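Local coordinates for probable sugar ABC transporter, sugar-binding protein (Streptococcus pneumoniae, PDB 2W7Y) that binds blood-group A-trisaccharide as the solute-binding component of a probable sugar ABC transporter, presumably delivering captured glycans for uptake, at residues A[56-61]-A[343-348]; A[137-142]-A[154-159]; A[210-215]-A[223-228]; A[238-243]-A[420-425]. All blocks are in the same frame, centred on the assembly; numbering follows the deposited sequence.

Interaction 1. Residues A[56-61]-A[343-348]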
loop_
_atom_site.group_PDB
_atom_site.type_symbol
_atom_site.label_atom_id
_atom_site.label_comp_id
_atom_site.label_asym_id
_atom_site.label_seq_id
_atom_site.Cartn_x
_atom_site.Cartn_y
_atom_site.Cartn_z
ATOM N N ALA A 56 4.062 -8.968 -13.229
ATOM C CA ALA A 56 3.260 -8.225 -14.201
ATOM C C ALA A 56 2.716 -9.136 -15.306
ATOM O O ALA A 56 1.541 -9.041 -15.672
ATOM C CB ALA A 56 4.072 -7.088 -14.796
ATOM N N LYS A 57 3.575 -10.020 -15.813
ATOM C CA LYS A 57 3.223 -10.981 -16.853
ATOM C C LYS A 57 2.160 -11.965 -16.359
ATOM O O LYS A 57 1.215 -12.284 -17.087
ATOM C CB LYS A 57 4.477 -11.735 -17.311
ATOM C CG LYS A 57 4.494 -12.116 -18.783
ATOM C CD LYS A 57 3.791 -13.430 -19.043
ATOM C CE LYS A 57 3.570 -13.648 -20.525
ATOM N NZ LYS A 57 2.915 -14.955 -20.775
ATOM N N THR A 58 2.326 -12.444 -15.124
ATOM C CA THR A 58 1.342 -13.306 -14.473
ATOM C C THR A 58 -0.026 -12.621 -14.423
ATOM O O THR A 58 -1.039 -13.231 -14.772
ATOM C CB THR A 58 1.785 -13.692 -13.046
ATOM O OG1 THR A 58 3.069 -14.329 -13.094
ATOM C CG2 THR A 58 0.781 -14.637 -12.397
HETATM N N MSE A 59 -0.040 -11.354 -14.009
HETATM C CA MSE A 59 -1.269 -10.565 -13.935
HETATM C C MSE A 59 -1.918 -10.386 -15.304
HETATM O O MSE A 59 -3.126 -10.566 -15.440
HETATM C CB MSE A 59 -1.001 -9.192 -13.315
HETATM C CG MSE A 59 -0.579 -9.218 -11.866
HETATM SE SE MSE A 59 -1.937 -9.920 -10.664
HETATM C CE MSE A 59 -1.197 -9.183 -9.050
ATOM N N ARG A 60 -1.108 -10.029 -16.305
ATOM C CA ARG A 60 -1.575 -9.874 -17.689
ATOM C C ARG A 60 -2.128 -11.180 -18.264
ATOM O O ARG A 60 -3.061 -11.158 -19.071
ATOM C CB ARG A 60 -0.467 -9.324 -18.599
ATOM C CG ARG A 60 -0.068 -7.879 -18.313
ATOM C CD ARG A 60 0.748 -7.255 -19.451
ATOM N NE ARG A 60 2.009 -7.950 -19.716
ATOM C CZ ARG A 60 3.164 -7.689 -19.111
ATOM N NH1 ARG A 60 3.246 -6.743 -18.185
ATOM N NH2 ARG A 60 4.247 -8.383 -19.434
ATOM N N ASP A 61 -1.548 -12.307 -17.851
ATOM C CA ASP A 61 -2.061 -13.629 -18.231
ATOM C C ASP A 61 -3.441 -13.880 -17.631
ATOM O O ASP A 61 -4.317 -14.432 -18.295
ATOM C CB ASP A 61 -1.089 -14.744 -17.824
ATOM C CG ASP A 61 0.139 -14.814 -18.721
ATOM O OD1 ASP A 61 0.111 -14.245 -19.832
ATOM O OD2 ASP A 61 1.136 -15.447 -18.312
ATOM N N GLU A 343 0.347 -17.613 -4.731
ATOM C CA GLU A 343 1.443 -18.519 -5.112
ATOM C C GLU A 343 2.372 -18.005 -6.220
ATOM O O GLU A 343 3.588 -18.176 -6.132
ATOM C CB GLU A 343 0.898 -19.899 -5.498
ATOM C CG GLU A 343 0.257 -20.676 -4.355
ATOM C CD GLU A 343 -0.061 -22.113 -4.727
ATOM O OE1 GLU A 343 0.054 -22.993 -3.846
ATOM O OE2 GLU A 343 -0.422 -22.374 -5.897
ATOM N N LYS A 344 1.799 -17.413 -7.268
ATOM C CA LYS A 344 2.577 -16.902 -8.401
ATOM C C LYS A 344 2.914 -15.426 -8.220
ATOM O O LYS A 344 4.078 -15.026 -8.310
ATOM C CB LYS A 344 1.830 -17.122 -9.720
ATOM C CG LYS A 344 2.231 -18.380 -10.472
ATOM C CD LYS A 344 1.624 -19.632 -9.863
ATOM C CE LYS A 344 2.281 -20.886 -10.418
ATOM N NZ LYS A 344 3.728 -20.964 -10.060
ATOM N N VAL A 345 1.880 -14.624 -7.992
ATOM C CA VAL A 345 2.042 -13.259 -7.528
ATOM C C VAL A 345 2.376 -13.421 -6.055
ATOM O O VAL A 345 1.694 -14.151 -5.343
ATOM C CB VAL A 345 0.722 -12.459 -7.680
ATOM C CG1 VAL A 345 0.901 -11.015 -7.229
ATOM C CG2 VAL A 345 0.195 -12.543 -9.116
ATOM N N GLY A 346 3.436 -12.789 -5.583
ATOM C CA GLY A 346 3.794 -12.985 -4.179
ATOM C C GLY A 346 3.084 -11.987 -3.291
ATOM O O GLY A 346 3.731 -11.214 -2.601
ATOM N N ALA A 347 1.752 -12.002 -3.315
ATOM C CA ALA A 347 0.951 -11.028 -2.573
ATOM C C ALA A 347 -0.083 -11.670 -1.647
ATOM O O ALA A 347 -0.347 -12.871 -1.736
ATOM C CB ALA A 347 0.282 -10.066 -3.536
ATOM N N ASN A 348 -0.641 -10.860 -0.747
ATOM C CA ASN A 348 -1.686 -11.295 0.178
ATOM C C ASN A 348 -3.071 -11.203 -0.480
ATOM O O ASN A 348 -3.539 -10.107 -0.797
ATOM C CB ASN A 348 -1.638 -10.476 1.475
ATOM C CG ASN A 348 -2.565 -11.024 2.563
ATOM O OD1 ASN A 348 -2.851 -12.221 2.619
ATOM N ND2 ASN A 348 -3.020 -10.145 3.443
HETATM O O HOH W 1 4.726 -13.951 -10.985
#
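The selenomethionine M59 reaches from helix 54-69 to V345, in the loop that follows helix 335-343, and the two side chains meet at about a right angle. A bend at chi2 (-64°) brings the end of M59 against both branches of the valine, with SE 3.7 Å from V345 CG2 and CE 3.3 Å from V345 CG1. That second distance is doubtful, because M59 CE also sits implausibly close to Q155 OE1. Both residues are buried, and Y46 and I341 pack on M59 as well, which makes this the dense end of the contact. Toward solvent the packing is thinner. T58 turns its methyl to the loop, where CG2 lies 3.8 Å from K344 CB and 3.9 Å from V345 CG2, while the rest of the K344 side chain leads away from the helix. A water spans this side, lying 2.7 Å from T58 OG1 and donating to K344 O at 3.0 Å; T58 OG1 is also hydrogen-bonded to P54 O. Helix and loop therefore meet through apolar packing and one bridging water, with no direct hydrogen bond or ion pair between them, at a loop whose A347 touches the bound galactose.

Interaction 2. Residues A[137-142]-A[154-159]. With GAL (beta-D-galactopyranose), chain C; A2G (2-acetamido-2-deoxy-alpha-D-galactopyranose), chain B.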
loop_
_atom_site.group_PDB
_atom_site.type_symbol
_atom_site.label_atom_id
_atom_site.label_comp_id
_atom_site.label_asym_id
_atom_site.label_seq_id
_atom_site.Cartn_x
_atom_site.Cartn_y
_atom_site.Cartn_z
ATOM N N GLY A 137 -13.001 -9.947 1.271
ATOM C CA GLY A 137 -12.325 -9.894 2.565
ATOM C C GLY A 137 -12.368 -8.552 3.264
ATOM O O GLY A 137 -13.445 -8.019 3.536
ATOM N N LEU A 138 -11.182 -8.011 3.539
ATOM C CA LEU A 138 -11.016 -6.745 4.257
ATOM C C LEU A 138 -11.651 -5.539 3.545
ATOM O O LEU A 138 -12.040 -4.572 4.202
ATOM C CB LEU A 138 -9.527 -6.491 4.548
ATOM C CG LEU A 138 -9.114 -5.344 5.480
ATOM C CD1 LEU A 138 -9.714 -5.502 6.875
ATOM C CD2 LEU A 138 -7.600 -5.249 5.565
ATOM N N ASN A 139 -11.754 -5.605 2.214
ATOM C CA ASN A 139 -12.436 -4.572 1.419
ATOM C C ASN A 139 -13.865 -4.312 1.889
ATOM O O ASN A 139 -14.327 -3.171 1.874
ATOM C CB ASN A 139 -12.473 -4.946 -0.072
ATOM C CG ASN A 139 -11.113 -4.889 -0.729
ATOM O OD1 ASN A 139 -10.604 -3.813 -1.052
ATOM N ND2 ASN A 139 -10.520 -6.058 -0.948
ATOM N N TYR A 140 -14.548 -5.379 2.306
ATOM C CA TYR A 140 -15.968 -5.328 2.646
ATOM C C TYR A 140 -16.293 -4.325 3.748
ATOM O O TYR A 140 -17.215 -3.526 3.601
ATOM C CB TYR A 140 -16.496 -6.723 3.012
ATOM C CG TYR A 140 -18.010 -6.801 3.043
ATOM C CD1 TYR A 140 -18.743 -6.955 1.864
ATOM C CD2 TYR A 140 -18.708 -6.701 4.244
ATOM C CE1 TYR A 140 -20.130 -7.016 1.881
ATOM C CE2 TYR A 140 -20.100 -6.765 4.271
ATOM C CZ TYR A 140 -20.800 -6.923 3.086
ATOM O OH TYR A 140 -22.174 -6.988 3.106
ATOM N N LYS A 141 -15.540 -4.368 4.842
ATOM C CA LYS A 141 -15.752 -3.450 5.961
ATOM C C LYS A 141 -15.007 -2.127 5.773
ATOM O O LYS A 141 -15.561 -1.054 6.028
ATOM C CB LYS A 141 -15.341 -4.106 7.271
ATOM N N GLN A 142 -13.761 -2.215 5.312
ATOM C CA GLN A 142 -12.858 -1.065 5.274
ATOM C C GLN A 142 -13.067 -0.114 4.086
ATOM O O GLN A 142 -12.877 1.095 4.221
ATOM C CB GLN A 142 -11.411 -1.538 5.319
ATOM C CG GLN A 142 -10.525 -0.671 6.174
ATOM C CD GLN A 142 -9.071 -0.795 5.799
ATOM O OE1 GLN A 142 -8.218 -1.081 6.648
ATOM N NE2 GLN A 142 -8.774 -0.582 4.519
ATOM N N GLU A 154 -7.961 -6.704 -5.034
ATOM C CA GLU A 154 -7.730 -8.158 -5.009
ATOM C C GLU A 154 -6.483 -8.582 -4.227
ATOM O O GLU A 154 -6.360 -9.739 -3.828
ATOM C CB GLU A 154 -7.704 -8.765 -6.424
ATOM C CG GLU A 154 -7.638 -7.770 -7.566
ATOM C CD GLU A 154 -6.255 -7.558 -8.152
ATOM O OE1 GLU A 154 -5.229 -7.852 -7.503
ATOM O OE2 GLU A 154 -6.206 -7.067 -9.299
ATOM N N GLN A 155 -5.564 -7.641 -4.033
ATOM C CA GLN A 155 -4.390 -7.844 -3.197
ATOM C C GLN A 155 -4.483 -6.885 -2.025
ATOM O O GLN A 155 -4.623 -5.682 -2.223
ATOM C CB GLN A 155 -3.126 -7.519 -3.976
ATOM C CG GLN A 155 -2.807 -8.454 -5.106
ATOM C CD GLN A 155 -1.795 -7.864 -6.060
ATOM O OE1 GLN A 155 -2.086 -7.682 -7.233
ATOM N NE2 GLN A 155 -0.600 -7.553 -5.560
ATOM N N LEU A 156 -4.400 -7.412 -0.810
ATOM C CA LEU A 156 -4.500 -6.589 0.387
ATOM C C LEU A 156 -3.250 -5.747 0.634
ATOM O O LEU A 156 -2.130 -6.193 0.397
ATOM C CB LEU A 156 -4.802 -7.466 1.602
ATOM C CG LEU A 156 -6.241 -7.593 2.111
ATOM C CD1 LEU A 156 -7.315 -7.276 1.064
ATOM C CD2 LEU A 156 -6.450 -8.969 2.714
ATOM N N PHE A 157 -3.463 -4.524 1.115
ATOM C CA PHE A 157 -2.375 -3.619 1.458
ATOM C C PHE A 157 -1.812 -3.982 2.833
ATOM O O PHE A 157 -1.848 -3.187 3.779
ATOM C CB PHE A 157 -2.841 -2.159 1.410
ATOM C CG PHE A 157 -1.806 -1.217 0.862
ATOM C CD1 PHE A 157 -1.769 -0.925 -0.498
ATOM C CD2 PHE A 157 -0.853 -0.642 1.696
ATOM C CE1 PHE A 157 -0.808 -0.066 -1.018
ATOM C CE2 PHE A 157 0.108 0.217 1.181
ATOM C CZ PHE A 157 0.136 0.505 -0.176
ATOM N N THR A 158 -1.296 -5.205 2.918
ATOM C CA THR A 158 -0.746 -5.765 4.142
ATOM C C THR A 158 0.725 -5.382 4.199
ATOM O O THR A 158 1.522 -5.829 3.373
ATOM C CB THR A 158 -0.931 -7.302 4.160
ATOM O OG1 THR A 158 -2.310 -7.609 3.930
ATOM C CG2 THR A 158 -0.483 -7.917 5.494
HETATM N N MSE A 159 1.075 -4.543 5.169
HETATM C CA MSE A 159 2.404 -3.937 5.195
HETATM C C MSE A 159 3.097 -3.868 6.562
HETATM O O MSE A 159 2.641 -3.173 7.476
HETATM C CB MSE A 159 2.349 -2.550 4.548
HETATM C CG MSE A 159 3.567 -1.690 4.804
HETATM SE SE MSE A 159 3.683 -0.217 3.555
HETATM C CE MSE A 159 1.908 0.525 3.758
HETATM C C1 GAL C . 1.060 -3.905 -6.280
HETATM C C2 GAL C . 1.298 -2.404 -6.105
HETATM C C3 GAL C . 1.579 -2.068 -4.638
HETATM C C4 GAL C . 0.554 -2.709 -3.696
HETATM C C5 GAL C . 0.469 -4.212 -4.001
HETATM C C6 GAL C . -0.520 -4.976 -3.117
HETATM O O1 GAL C . 0.538 -4.135 -7.569
HETATM O O2 GAL C . 2.398 -2.039 -6.913
HETATM O O3 GAL C . 1.619 -0.669 -4.466
HETATM O O4 GAL C . -0.690 -2.072 -3.868
HETATM O O5 GAL C . 0.112 -4.399 -5.357
HETATM O O6 GAL C . -0.162 -6.346 -3.105
HETATM O O5 A2G B . 3.753 -0.491 -3.413
HETATM C C1 A2G B . 2.378 -0.047 -3.564
HETATM C C2 A2G B . 2.378 1.473 -3.564
HETATM N N2 A2G B . 1.028 2.004 -3.754
HETATM C C3 A2G B . 3.247 1.986 -4.720
HETATM O O3 A2G B . 3.182 3.412 -4.793
HETATM C C4 A2G B . 4.688 1.495 -4.566
HETATM O O4 A2G B . 5.277 2.053 -3.384
HETATM C C5 A2G B . 4.677 -0.036 -4.472
HETATM C C6 A2G B . 6.074 -0.602 -4.230
HETATM O O6 A2G B . 5.964 -2.013 -4.033
HETATM C C7 A2G B . 0.495 2.888 -2.918
HETATM O O7 A2G B . 1.049 3.321 -1.907
HETATM C C8 A2G B . -0.912 3.340 -3.300
#
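The two backbones approach most closely at L138 and L156, whose CA atoms are 7.6 Å apart, and no hydrogen bond joins them. Contact is left to side chains, chiefly L156, which sends CD1 to the helical segment: it lies 4.2 Å from L138 CB and 4.0 Å from N139 ND2. The N139 and L156 side chains cross obliquely; ND2 only packs against the methyl, its hydrogen bonds going to V136 O and H153 O, the latter tying the turn to the chain just ahead of E154. The residues flanking L156 turn to the sugar instead. Q155, with CG beside its backbone N (chi1 -68°) and the chain extended beyond, brings NE2 to 2.8 Å from galactose O6, but the bond is weak, being bent to 128° at the hydrogen. F157 is the centre of an inverse gamma turn. Its ring places CZ 3.4 Å from the acetamido oxygen O7 of the N-acetylgalactosamine, which lies near the ring plane, and CE1 3.5 Å from galactose O4, which approaches at a slant; W282 packs edge-to-face with the same ring. Running into and along the start of strand 157-164, residues 154-159 thus serve two sides, protein packing through L156 and ligand through its neighbours, forming part of the glycan pocket of this solute-binding protein.

Interaction 3. Residues A[210-215]-A[223-228]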
loop_
_atom_site.group_PDB
_atom_site.type_symbol
_atom_site.label_atom_id
_atom_site.label_comp_id
_atom_site.label_asym_id
_atom_site.label_seq_id
_atom_site.Cartn_x
_atom_site.Cartn_y
_atom_site.Cartn_z
ATOM N N LEU A 210 6.207 5.467 8.267
ATOM C CA LEU A 210 6.676 5.777 9.619
ATOM C C LEU A 210 5.696 6.682 10.365
ATOM O O LEU A 210 5.426 6.457 11.544
ATOM C CB LEU A 210 8.073 6.403 9.592
ATOM C CG LEU A 210 9.280 5.509 9.267
ATOM C CD1 LEU A 210 10.550 6.342 9.190
ATOM C CD2 LEU A 210 9.438 4.386 10.285
ATOM N N PHE A 211 5.168 7.695 9.676
ATOM C CA PHE A 211 4.137 8.582 10.232
ATOM C C PHE A 211 2.845 7.816 10.541
ATOM O O PHE A 211 2.277 7.963 11.625
ATOM C CB PHE A 211 3.848 9.753 9.280
ATOM C CG PHE A 211 2.704 10.644 9.725
ATOM C CD1 PHE A 211 2.892 11.611 10.713
ATOM C CD2 PHE A 211 1.440 10.519 9.146
ATOM C CE1 PHE A 211 1.831 12.434 11.126
ATOM C CE2 PHE A 211 0.380 11.337 9.546
ATOM C CZ PHE A 211 0.574 12.297 10.537
ATOM N N ASN A 212 2.399 7.014 9.578
ATOM C CA ASN A 212 1.191 6.202 9.688
ATOM C C ASN A 212 1.206 5.303 10.917
ATOM O O ASN A 212 0.200 5.182 11.625
ATOM C CB ASN A 212 1.054 5.330 8.435
ATOM C CG ASN A 212 -0.392 5.017 8.069
ATOM O OD1 ASN A 212 -0.713 4.901 6.890
ATOM N ND2 ASN A 212 -1.259 4.856 9.064
ATOM N N THR A 213 2.358 4.682 11.166
ATOM C CA THR A 213 2.490 3.705 12.242
ATOM C C THR A 213 2.792 4.320 13.608
ATOM O O THR A 213 2.361 3.779 14.627
ATOM C CB THR A 213 3.509 2.586 11.900
ATOM O OG1 THR A 213 4.757 3.157 11.481
ATOM C CG2 THR A 213 2.971 1.706 10.790
ATOM N N VAL A 214 3.513 5.442 13.633
ATOM C CA VAL A 214 3.852 6.099 14.906
ATOM C C VAL A 214 2.633 6.805 15.495
ATOM O O VAL A 214 2.519 6.952 16.712
ATOM C CB VAL A 214 5.097 7.047 14.804
ATOM C CG1 VAL A 214 4.745 8.385 14.157
ATOM C CG2 VAL A 214 5.720 7.265 16.182
ATOM N N LEU A 215 1.721 7.222 14.622
ATOM C CA LEU A 215 0.440 7.769 15.036
ATOM C C LEU A 215 -0.386 6.682 15.731
ATOM O O LEU A 215 -1.046 6.945 16.736
ATOM C CB LEU A 215 -0.301 8.347 13.824
ATOM C CG LEU A 215 -1.470 9.317 14.029
ATOM C CD1 LEU A 215 -1.029 10.618 14.691
ATOM C CD2 LEU A 215 -2.131 9.606 12.694
ATOM N N LYS A 223 -7.727 6.466 16.635
ATOM C CA LYS A 223 -9.078 6.928 16.303
ATOM C C LYS A 223 -9.078 8.070 15.277
ATOM O O LYS A 223 -10.065 8.278 14.570
ATOM C CB LYS A 223 -9.883 7.281 17.563
ATOM C CG LYS A 223 -9.320 8.407 18.416
ATOM C CD LYS A 223 -10.221 8.654 19.624
ATOM C CE LYS A 223 -9.751 9.847 20.445
ATOM N NZ LYS A 223 -10.598 10.071 21.649
ATOM N N LEU A 224 -7.965 8.797 15.207
ATOM C CA LEU A 224 -7.706 9.747 14.124
ATOM C C LEU A 224 -7.739 9.057 12.765
ATOM O O LEU A 224 -8.270 9.607 11.802
ATOM C CB LEU A 224 -6.343 10.425 14.324
ATOM C CG LEU A 224 -6.222 11.913 14.678
ATOM C CD1 LEU A 224 -7.298 12.412 15.649
ATOM C CD2 LEU A 224 -4.824 12.206 15.206
ATOM N N LEU A 225 -7.173 7.849 12.707
ATOM C CA LEU A 225 -7.141 7.029 11.493
ATOM C C LEU A 225 -8.397 6.163 11.289
ATOM O O LEU A 225 -8.401 5.266 10.444
ATOM C CB LEU A 225 -5.881 6.150 11.481
ATOM C CG LEU A 225 -4.518 6.838 11.317
ATOM C CD1 LEU A 225 -3.402 5.922 11.825
ATOM C CD2 LEU A 225 -4.263 7.236 9.857
ATOM N N ASP A 226 -9.446 6.435 12.065
ATOM C CA ASP A 226 -10.743 5.758 11.936
ATOM C C ASP A 226 -11.732 6.584 11.115
ATOM O O ASP A 226 -12.678 6.051 10.536
ATOM C CB ASP A 226 -11.351 5.505 13.320
ATOM C CG ASP A 226 -11.169 4.076 13.799
ATOM O OD1 ASP A 226 -11.627 3.136 13.106
ATOM O OD2 ASP A 226 -10.590 3.892 14.892
ATOM N N LYS A 227 -11.516 7.894 11.094
ATOM C CA LYS A 227 -12.412 8.829 10.423
ATOM C C LYS A 227 -11.634 9.662 9.398
ATOM O O LYS A 227 -10.400 9.649 9.409
ATOM C CB LYS A 227 -13.070 9.751 11.460
ATOM C CG LYS A 227 -13.825 9.045 12.589
ATOM C CD LYS A 227 -15.137 8.420 12.113
ATOM C CE LYS A 227 -15.968 7.906 13.284
ATOM N NZ LYS A 227 -15.344 6.729 13.957
ATOM N N PRO A 228 -12.350 10.366 8.491
ATOM C CA PRO A 228 -11.713 11.413 7.690
ATOM C C PRO A 228 -11.014 12.458 8.566
ATOM O O PRO A 228 -11.410 12.677 9.714
ATOM C CB PRO A 228 -12.892 12.053 6.951
ATOM C CG PRO A 228 -13.902 10.977 6.856
ATOM C CD PRO A 228 -13.772 10.196 8.129
#
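Leucine packing carries most of the contact between L215, near the end of helix 207-215, and the pair L224 and L225, where the short helix 219-224 gives way to loop. L215 holds CG anti to its backbone N (chi1 -163°), which presents both methyls to that pair. CD1 meets L224 CD2 at 4.1 Å, the two side chains crossing at about a right angle, while CD2 rests 3.9 Å from L225 CG at a more oblique angle. The contact joins two consecutive helices, 207-215 and 219-224, linked by a short loop, and helix 388-392 closes it further: W392 packs on both L215 and L225, and V391 on L225. The methyls of L225 also meet polar groups. Its CD1 lies 3.7 Å from N212 ND2 and equally far from N212 O, and its CD2 is 3.9 Å from N212 ND2, all of them van der Waals contacts. The buried amide of N212 is satisfied elsewhere, ND2 by P386 O and OD1 by V388 N, so both ends of the group are gripped and its rotation is fixed. On the other segment, L224 O is hydrogen-bonded to W392 NE1, which brings the same tryptophan into the polar contacts as well.

Interaction 4. Residues A[238-243]-A[420-425]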
loop_
_atom_site.group_PDB
_atom_site.type_symbol
_atom_site.label_atom_id
_atom_site.label_comp_id
_atom_site.label_asym_id
_atom_site.label_seq_id
_atom_site.Cartn_x
_atom_site.Cartn_y
_atom_site.Cartn_z
ATOM N N GLU A 238 -0.948 14.479 19.314
ATOM C CA GLU A 238 -0.515 13.223 18.701
ATOM C C GLU A 238 -0.135 13.380 17.226
ATOM O O GLU A 238 0.872 12.828 16.786
ATOM C CB GLU A 238 -1.592 12.140 18.856
ATOM C CG GLU A 238 -1.819 11.667 20.292
ATOM C CD GLU A 238 -2.781 12.549 21.072
ATOM O OE1 GLU A 238 -3.366 13.482 20.478
ATOM O OE2 GLU A 238 -2.957 12.302 22.286
ATOM N N PHE A 239 -0.943 14.125 16.475
ATOM C CA PHE A 239 -0.672 14.424 15.067
ATOM C C PHE A 239 0.602 15.254 14.913
ATOM O O PHE A 239 1.416 14.993 14.023
ATOM C CB PHE A 239 -1.855 15.172 14.444
ATOM C CG PHE A 239 -1.875 15.152 12.936
ATOM C CD1 PHE A 239 -2.678 14.247 12.254
ATOM C CD2 PHE A 239 -1.105 16.051 12.196
ATOM C CE1 PHE A 239 -2.706 14.224 10.865
ATOM C CE2 PHE A 239 -1.123 16.030 10.801
ATOM C CZ PHE A 239 -1.925 15.114 10.136
ATOM N N ALA A 240 0.764 16.252 15.783
ATOM C CA ALA A 240 1.927 17.143 15.758
ATOM C C ALA A 240 3.213 16.444 16.196
ATOM O O ALA A 240 4.270 16.677 15.604
ATOM C CB ALA A 240 1.674 18.383 16.607
ATOM N N ASP A 241 3.117 15.603 17.227
ATOM C CA ASP A 241 4.263 14.828 17.721
ATOM C C ASP A 241 4.756 13.803 16.706
ATOM O O ASP A 241 5.961 13.623 16.546
ATOM C CB ASP A 241 3.932 14.114 19.037
ATOM C CG ASP A 241 3.709 15.071 20.189
ATOM O OD1 ASP A 241 3.172 14.616 21.224
ATOM O OD2 ASP A 241 4.056 16.269 20.067
ATOM N N ALA A 242 3.823 13.128 16.040
ATOM C CA ALA A 242 4.158 12.119 15.037
ATOM C C ALA A 242 4.920 12.763 13.879
ATOM O O ALA A 242 5.997 12.306 13.494
ATOM C CB ALA A 242 2.894 11.428 14.536
ATOM N N LEU A 243 4.346 13.840 13.351
ATOM C CA LEU A 243 4.959 14.652 12.311
ATOM C C LEU A 243 6.400 15.025 12.675
ATOM O O LEU A 243 7.310 14.845 11.864
ATOM C CB LEU A 243 4.110 15.910 12.102
ATOM C CG LEU A 243 3.729 16.428 10.713
ATOM C CD1 LEU A 243 3.329 15.312 9.737
ATOM C CD2 LEU A 243 2.606 17.444 10.862
ATOM N N SER A 420 3.899 24.571 9.520
ATOM C CA SER A 420 3.541 24.916 8.142
ATOM C C SER A 420 2.911 23.725 7.411
ATOM O O SER A 420 2.088 23.911 6.513
ATOM C CB SER A 420 4.745 25.483 7.369
ATOM O OG SER A 420 5.533 24.463 6.774
ATOM N N THR A 421 3.304 22.513 7.802
ATOM C CA THR A 421 2.702 21.290 7.275
ATOM C C THR A 421 1.239 21.191 7.699
ATOM O O THR A 421 0.370 20.899 6.874
ATOM C CB THR A 421 3.480 20.026 7.715
ATOM O OG1 THR A 421 4.793 20.057 7.141
ATOM C CG2 THR A 421 2.766 18.753 7.271
ATOM N N GLN A 422 0.968 21.451 8.976
ATOM C CA GLN A 422 -0.409 21.432 9.465
ATOM C C GLN A 422 -1.235 22.607 8.928
ATOM O O GLN A 422 -2.457 22.516 8.847
ATOM C CB GLN A 422 -0.496 21.267 10.998
ATOM C CG GLN A 422 0.285 22.252 11.846
ATOM C CD GLN A 422 0.614 21.718 13.241
ATOM O OE1 GLN A 422 1.539 22.200 13.894
ATOM N NE2 GLN A 422 -0.138 20.721 13.697
ATOM N N ASP A 423 -0.560 23.686 8.535
ATOM C CA ASP A 423 -1.201 24.795 7.824
ATOM C C ASP A 423 -1.664 24.362 6.429
ATOM O O ASP A 423 -2.755 24.737 5.983
ATOM C CB ASP A 423 -0.250 25.995 7.712
ATOM C CG ASP A 423 -0.154 26.806 9.005
ATOM O OD1 ASP A 423 0.634 27.780 9.035
ATOM O OD2 ASP A 423 -0.860 26.482 9.985
ATOM N N VAL A 424 -0.829 23.575 5.752
ATOM C CA VAL A 424 -1.124 23.046 4.417
ATOM C C VAL A 424 -2.287 22.041 4.437
ATOM O O VAL A 424 -3.143 22.058 3.546
ATOM C CB VAL A 424 0.152 22.428 3.755
ATOM C CG1 VAL A 424 -0.198 21.540 2.559
ATOM C CG2 VAL A 424 1.123 23.530 3.325
ATOM N N LEU A 425 -2.320 21.186 5.459
ATOM C CA LEU A 425 -3.372 20.173 5.598
ATOM C C LEU A 425 -4.770 20.752 5.840
ATOM O O LEU A 425 -5.753 20.240 5.300
ATOM C CB LEU A 425 -3.023 19.155 6.692
ATOM C CG LEU A 425 -2.249 17.863 6.370
ATOM C CD1 LEU A 425 -2.327 17.440 4.889
ATOM C CD2 LEU A 425 -0.814 17.941 6.839
#
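L243 and T421 reach toward each other tip to tip, with L243 CD2 3.8 Å from T421 CG2. One turn back on helix 237-252, the ring of F239 offers its edge to the second helix: L425 CD2 lies near the ring plane, 4.4 Å from CE2. To one side of these apolar pairs, A240 CB packs 4.1 Å from Q422 NE2, and since alanine is so short it is the glutamine that spans the gap. Q422 does so with CG lodged between its backbone N and carbonyl carbon (chi1 54°) and the remaining chain extended.

Outside this first shell, polar partners fix two of the groups that touch. Q422 NE2 is hydrogen-bonded to I234 O, which anchors the nitrogen that packs against A240 CB. T421 OG1 bonds back to K417 O in its own helix, and the torsion that puts the hydroxyl there (chi1 -65°) directs CG2 at L243. The F239 ring also packs edge-to-face with that of F211.

The axes of the two short helical segments stay 11.3 Å apart at closest and run at 125° to each other, a steep crossing, nearer to perpendicular than to antiparallel. Helix 394-406 lies against the C-terminal helix 414-427, its A399 and I400 on L425 and A403 on T421, while helix 207-215 packs against helix 237-252 through F211, V214 and L215.

How the interactions relate
Interactions 1 and 2 border the glycan pocket: their centres are 17 Å apart and they touch directly, N348 bonding to L156 through the backbone and to T158 through its side chain. Interactions 3 and 4 form a second pair, with centres 12 Å apart, which touches where helix 207-215 meets helix 237-252. The centres of interactions 1 and 4 are about 38 Å apart. Along the sequence interactions 2 and 3 follow one another inside the loop closed by interaction 1, whereas interactions 1 and 4 cross. Interactions 1 and 2 thus hold ligand-lining residues, while interactions 3 and 4 join helices on the far side of the chain's centre from interaction 1.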